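Local atomic coordinates of conserved protein (Methanosarcina mazei, PDB entry 4DPO), a protein that is of unknown function but is probably a small dimeric oxygenase of the antibiotic biosynthesis monooxygenase family. Residues E41-C46 with E72-L77; E51-E56 with I60-Y65. All coordinates share one frame; numbering follows the deposited sequence.

Both contacts join one helix, 39-54, to the four-stranded antiparallel sheet beneath it. Contact 1 uses an early part of that helix, residues 41-46, and strand 73-80; contact 2 uses its C-terminal end and strand 59-67, which follows after a short turn. Both segments of contact 2 fall between the two segments of contact 1 in the sequence, and the centres of the contacts lie about 13 Å apart. The two strands are neighbours in the sheet, and backbone bonds from Thr75 N to Tyr65 O and from Leu77 N to Gly63 O probably tie them together. The helix is thus fixed to one sheet face at two places, while both contacts also touch the second subunit.

Contact 1: residues E41-C46 with E72-L77; sequences EFMNLC and EILTML
Leu74 meets two residues of helix 39-54 at once, Phe42 and the selenomethionine Met43, and it buries more surface here than any other residue of the pair of segments. Its CB lies 4.0 Å from Phe42 CE1, the two side chains lying alongside each other and pointing opposite ways. Met43, set roughly perpendicular to the leucine, reaches the branched end, which offers its methyl several carbons: CE sits 3.8 Å from Leu74 CD1. A bend at chi2 (-60°) helps this long, flexible chain, which does not start toward the strand, to get there. Phe42 does start toward the strand, and with CG anti to the backbone N (chi1 -177°) its flat ring spans much of the gap. The methyl of selenomethionine Met76 comes up at the edge of that ring, CE to Phe42 CZ 4.5 Å. No hydrogen bond crosses, as suits apolar side chains in a largely buried layer; Phe42 also packs on Leu102 of helix 93-104. The axes of helix 41-46 and strand 73-77 run nearly parallel (10°) and approach to 11.7 Å. This is helix-on-sheet packing in the alpha+beta, ferredoxin-like fold of the antibiotic biosynthesis monooxygenase family.

Contact 2: residues E51-E56 with I60-Y65; sequences EETLKE and IDYGVY
Thr53 lays its methyl over one face of the Tyr62 ring, a CH-pi contact in which CG2 stands 4.0 Å from the ring centroid and 25° off the ring normal. The methyl is displaced toward the rim, where CG2 is 3.7 Å from Tyr62 CD2. Leu54 adds a second apolar touch: its side chain does not start toward the strand, but is long enough for CD2 to rest 4.0 Å from Tyr62 CB. The tyrosine, which supplies a broad flat surface, is thus met both at its ring and at the root of its side chain. Threonine suits its place because its two branches do different work: CG2 is anti to the backbone N and turned to the ring, while OG1 (chi1 -62°) hydrogen-bonds to Leu49 O one helical turn back. Asp61 OD1 accepts a weak hydrogen bond from the next residue's nitrogen, Tyr62 N, at 3.1 Å. A classic beta bulge sets Ile60 and Asp61 together opposite Glu79 of the next strand, and Asp61 OD2 forms a salt bridge with Arg27 of the second subunit. The contact lies where helix 39-54 ends and the chain turns back into strand 59-67, with strand 73-80 alongside in the sheet and His94 of helix 93-104 packed against Thr53.

Contact 1: residues E41-C46 with E72-L77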
# COMPACT_ATOMS: atom_id res chain seq x y z
N GLU A 41 -11.40 7.45 18.83
CA GLU A 41 -11.30 6.11 19.48
C GLU A 41 -10.54 5.07 18.63
O GLU A 41 -9.81 4.22 19.16
CB GLU A 41 -12.68 5.55 19.88
N PHE A 42 -10.72 5.17 17.33
CA PHE A 42 -10.02 4.35 16.39
C PHE A 42 -8.55 4.65 16.49
O PHE A 42 -7.76 3.73 16.76
CB PHE A 42 -10.49 4.69 15.00
CG PHE A 42 -9.88 3.85 13.95
CD1 PHE A 42 -8.81 4.31 13.19
CD2 PHE A 42 -10.36 2.57 13.70
CE1 PHE A 42 -8.23 3.52 12.18
CE2 PHE A 42 -9.79 1.77 12.69
CZ PHE A 42 -8.74 2.25 11.93
N MSE A 43 -8.17 5.91 16.30
CA MSE A 43 -6.76 6.34 16.49
C MSE A 43 -6.15 5.89 17.79
O MSE A 43 -5.03 5.42 17.76
CB MSE A 43 -6.57 7.85 16.38
CG MSE A 43 -7.01 8.44 15.03
SE MSE A 43 -6.01 7.67 13.54
CE MSE A 43 -6.51 9.07 12.25
N ASN A 44 -6.85 6.02 18.93
CA ASN A 44 -6.24 5.58 20.18
C ASN A 44 -5.98 4.10 20.18
O ASN A 44 -5.04 3.63 20.81
CB ASN A 44 -7.07 5.99 21.41
CG ASN A 44 -7.36 7.48 21.43
OD1 ASN A 44 -6.47 8.31 21.17
ND2 ASN A 44 -8.63 7.84 21.70
N LEU A 45 -6.81 3.36 19.46
CA LEU A 45 -6.60 1.90 19.37
C LEU A 45 -5.42 1.50 18.46
O LEU A 45 -4.62 0.64 18.86
CB LEU A 45 -7.88 1.15 18.98
CG LEU A 45 -8.97 1.16 20.07
CD1 LEU A 45 -10.32 0.86 19.45
CD2 LEU A 45 -8.57 0.24 21.23
N CYS A 46 -5.28 2.14 17.29
CA CYS A 46 -4.04 2.03 16.50
C CYS A 46 -2.76 2.37 17.26
O CYS A 46 -1.76 1.68 17.07
CB CYS A 46 -4.08 2.88 15.26
SG CYS A 46 -5.49 2.63 14.19
N GLU A 72 -11.84 10.06 6.65
CA GLU A 72 -12.45 8.91 7.28
C GLU A 72 -12.01 7.59 6.66
O GLU A 72 -12.30 6.52 7.20
CB GLU A 72 -13.96 9.00 7.18
CG GLU A 72 -14.55 9.72 8.38
CD GLU A 72 -14.68 11.22 8.14
OE1 GLU A 72 -15.23 11.57 7.05
OE2 GLU A 72 -14.24 12.03 9.02
N ILE A 73 -11.36 7.68 5.50
CA ILE A 73 -10.71 6.55 4.91
C ILE A 73 -9.35 6.48 5.57
O ILE A 73 -8.50 7.29 5.27
CB ILE A 73 -10.51 6.81 3.42
CG1 ILE A 73 -11.86 7.13 2.74
CG2 ILE A 73 -9.73 5.64 2.77
CD1 ILE A 73 -12.83 5.93 2.52
N LEU A 74 -9.15 5.51 6.46
CA LEU A 74 -7.89 5.31 7.17
C LEU A 74 -7.20 3.91 6.93
O LEU A 74 -7.65 2.86 7.47
CB LEU A 74 -8.13 5.51 8.66
CG LEU A 74 -7.98 6.85 9.40
CD1 LEU A 74 -7.13 7.85 8.70
CD2 LEU A 74 -9.33 7.46 9.79
N THR A 75 -6.10 3.89 6.17
CA THR A 75 -5.56 2.62 5.71
C THR A 75 -4.40 2.16 6.58
O THR A 75 -3.70 2.98 7.14
CB THR A 75 -5.24 2.74 4.24
OG1 THR A 75 -6.47 3.06 3.53
CG2 THR A 75 -4.64 1.45 3.68
N MSE A 76 -4.26 0.86 6.80
CA MSE A 76 -3.08 0.31 7.45
C MSE A 76 -2.05 -0.16 6.40
O MSE A 76 -2.40 -0.88 5.46
CB MSE A 76 -3.46 -0.88 8.30
CG MSE A 76 -3.23 -0.69 9.76
SE MSE A 76 -4.94 0.05 10.43
CE MSE A 76 -5.64 1.06 8.92
N LEU A 77 -0.81 0.26 6.54
CA LEU A 77 0.18 -0.07 5.52
C LEU A 77 1.30 -0.74 6.22
O LEU A 77 1.85 -0.18 7.16
CB LEU A 77 0.64 1.14 4.71
CG LEU A 77 -0.43 1.85 3.86
CD1 LEU A 77 0.29 2.88 3.02
CD2 LEU A 77 -1.25 0.92 2.95

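Contact 2: residues E51-E56 with I60-Y65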
# COMPACT_ATOMS: atom_id res chain seq x y z
N GLU A 51 2.63 0.41 18.64
CA GLU A 51 3.63 0.19 19.70
C GLU A 51 3.91 -1.29 19.84
O GLU A 51 5.09 -1.70 19.81
CB GLU A 51 3.15 0.75 21.05
N GLU A 52 2.87 -2.11 19.95
CA GLU A 52 3.11 -3.53 20.15
C GLU A 52 3.74 -4.15 18.93
O GLU A 52 4.77 -4.83 19.04
CB GLU A 52 1.83 -4.26 20.54
CG GLU A 52 1.52 -4.10 22.01
CD GLU A 52 2.80 -4.20 22.93
OE1 GLU A 52 3.59 -5.18 22.84
OE2 GLU A 52 3.00 -3.29 23.76
N THR A 53 3.13 -3.86 17.78
CA THR A 53 3.38 -4.61 16.54
C THR A 53 4.78 -4.32 16.01
O THR A 53 5.47 -5.24 15.51
CB THR A 53 2.31 -4.30 15.47
OG1 THR A 53 1.02 -4.70 15.94
CG2 THR A 53 2.63 -5.02 14.14
N LEU A 54 5.17 -3.05 16.12
CA LEU A 54 6.53 -2.67 15.72
C LEU A 54 7.58 -3.49 16.47
O LEU A 54 8.69 -3.61 15.96
CB LEU A 54 6.82 -1.19 15.95
CG LEU A 54 6.30 -0.27 14.87
CD1 LEU A 54 6.57 1.21 15.22
CD2 LEU A 54 6.82 -0.64 13.47
N LYS A 55 7.23 -4.03 17.65
CA LYS A 55 8.21 -4.79 18.44
C LYS A 55 8.33 -6.25 18.02
O LYS A 55 9.19 -6.96 18.52
CB LYS A 55 7.99 -4.65 19.98
N GLU A 56 7.51 -6.71 17.06
CA GLU A 56 7.50 -8.12 16.67
C GLU A 56 8.62 -8.44 15.72
O GLU A 56 9.06 -7.58 14.97
CB GLU A 56 6.23 -8.47 15.94
CG GLU A 56 4.99 -8.25 16.72
CD GLU A 56 3.77 -8.94 16.10
OE1 GLU A 56 3.92 -10.11 15.63
OE2 GLU A 56 2.67 -8.31 16.12
N ILE A 60 8.64 -5.04 9.30
CA ILE A 60 9.56 -4.13 8.66
C ILE A 60 9.06 -2.70 8.74
O ILE A 60 9.84 -1.75 8.85
CB ILE A 60 9.97 -4.56 7.17
CG1 ILE A 60 10.61 -5.99 7.12
CG2 ILE A 60 10.88 -3.49 6.54
N ASP A 61 7.75 -2.53 8.64
CA ASP A 61 7.14 -1.16 8.71
C ASP A 61 5.65 -1.42 8.98
O ASP A 61 5.12 -2.50 8.68
CB ASP A 61 7.37 -0.29 7.43
CG ASP A 61 7.16 1.30 7.68
OD1 ASP A 61 7.00 1.76 8.88
OD2 ASP A 61 7.17 2.07 6.64
N TYR A 62 5.01 -0.45 9.63
CA TYR A 62 3.65 -0.59 10.05
C TYR A 62 3.22 0.78 10.44
O TYR A 62 3.81 1.36 11.30
CB TYR A 62 3.57 -1.49 11.26
CG TYR A 62 2.15 -1.90 11.58
CD1 TYR A 62 1.27 -1.06 12.27
CD2 TYR A 62 1.68 -3.14 11.15
CE1 TYR A 62 -0.06 -1.47 12.53
CE2 TYR A 62 0.38 -3.55 11.40
CZ TYR A 62 -0.48 -2.74 12.09
OH TYR A 62 -1.75 -3.24 12.31
N GLY A 63 2.22 1.32 9.77
CA GLY A 63 1.77 2.66 10.04
C GLY A 63 0.33 2.78 9.65
O GLY A 63 -0.18 1.88 8.94
N VAL A 64 -0.33 3.85 10.07
CA VAL A 64 -1.66 4.14 9.52
C VAL A 64 -1.74 5.44 8.75
O VAL A 64 -1.18 6.45 9.18
CB VAL A 64 -2.84 3.93 10.55
CG1 VAL A 64 -2.40 4.09 11.97
CG2 VAL A 64 -4.03 4.82 10.22
N TYR A 65 -2.41 5.40 7.61
CA TYR A 65 -2.35 6.49 6.70
C TYR A 65 -3.78 6.99 6.36
O TYR A 65 -4.75 6.22 6.46
CB TYR A 65 -1.61 6.02 5.46
CG TYR A 65 -0.12 5.69 5.66
CD1 TYR A 65 0.31 4.51 6.30
CD2 TYR A 65 0.87 6.55 5.15
CE1 TYR A 65 1.65 4.20 6.47
CE2 TYR A 65 2.21 6.27 5.33
CZ TYR A 65 2.61 5.10 6.00
OH TYR A 65 3.99 4.86 6.16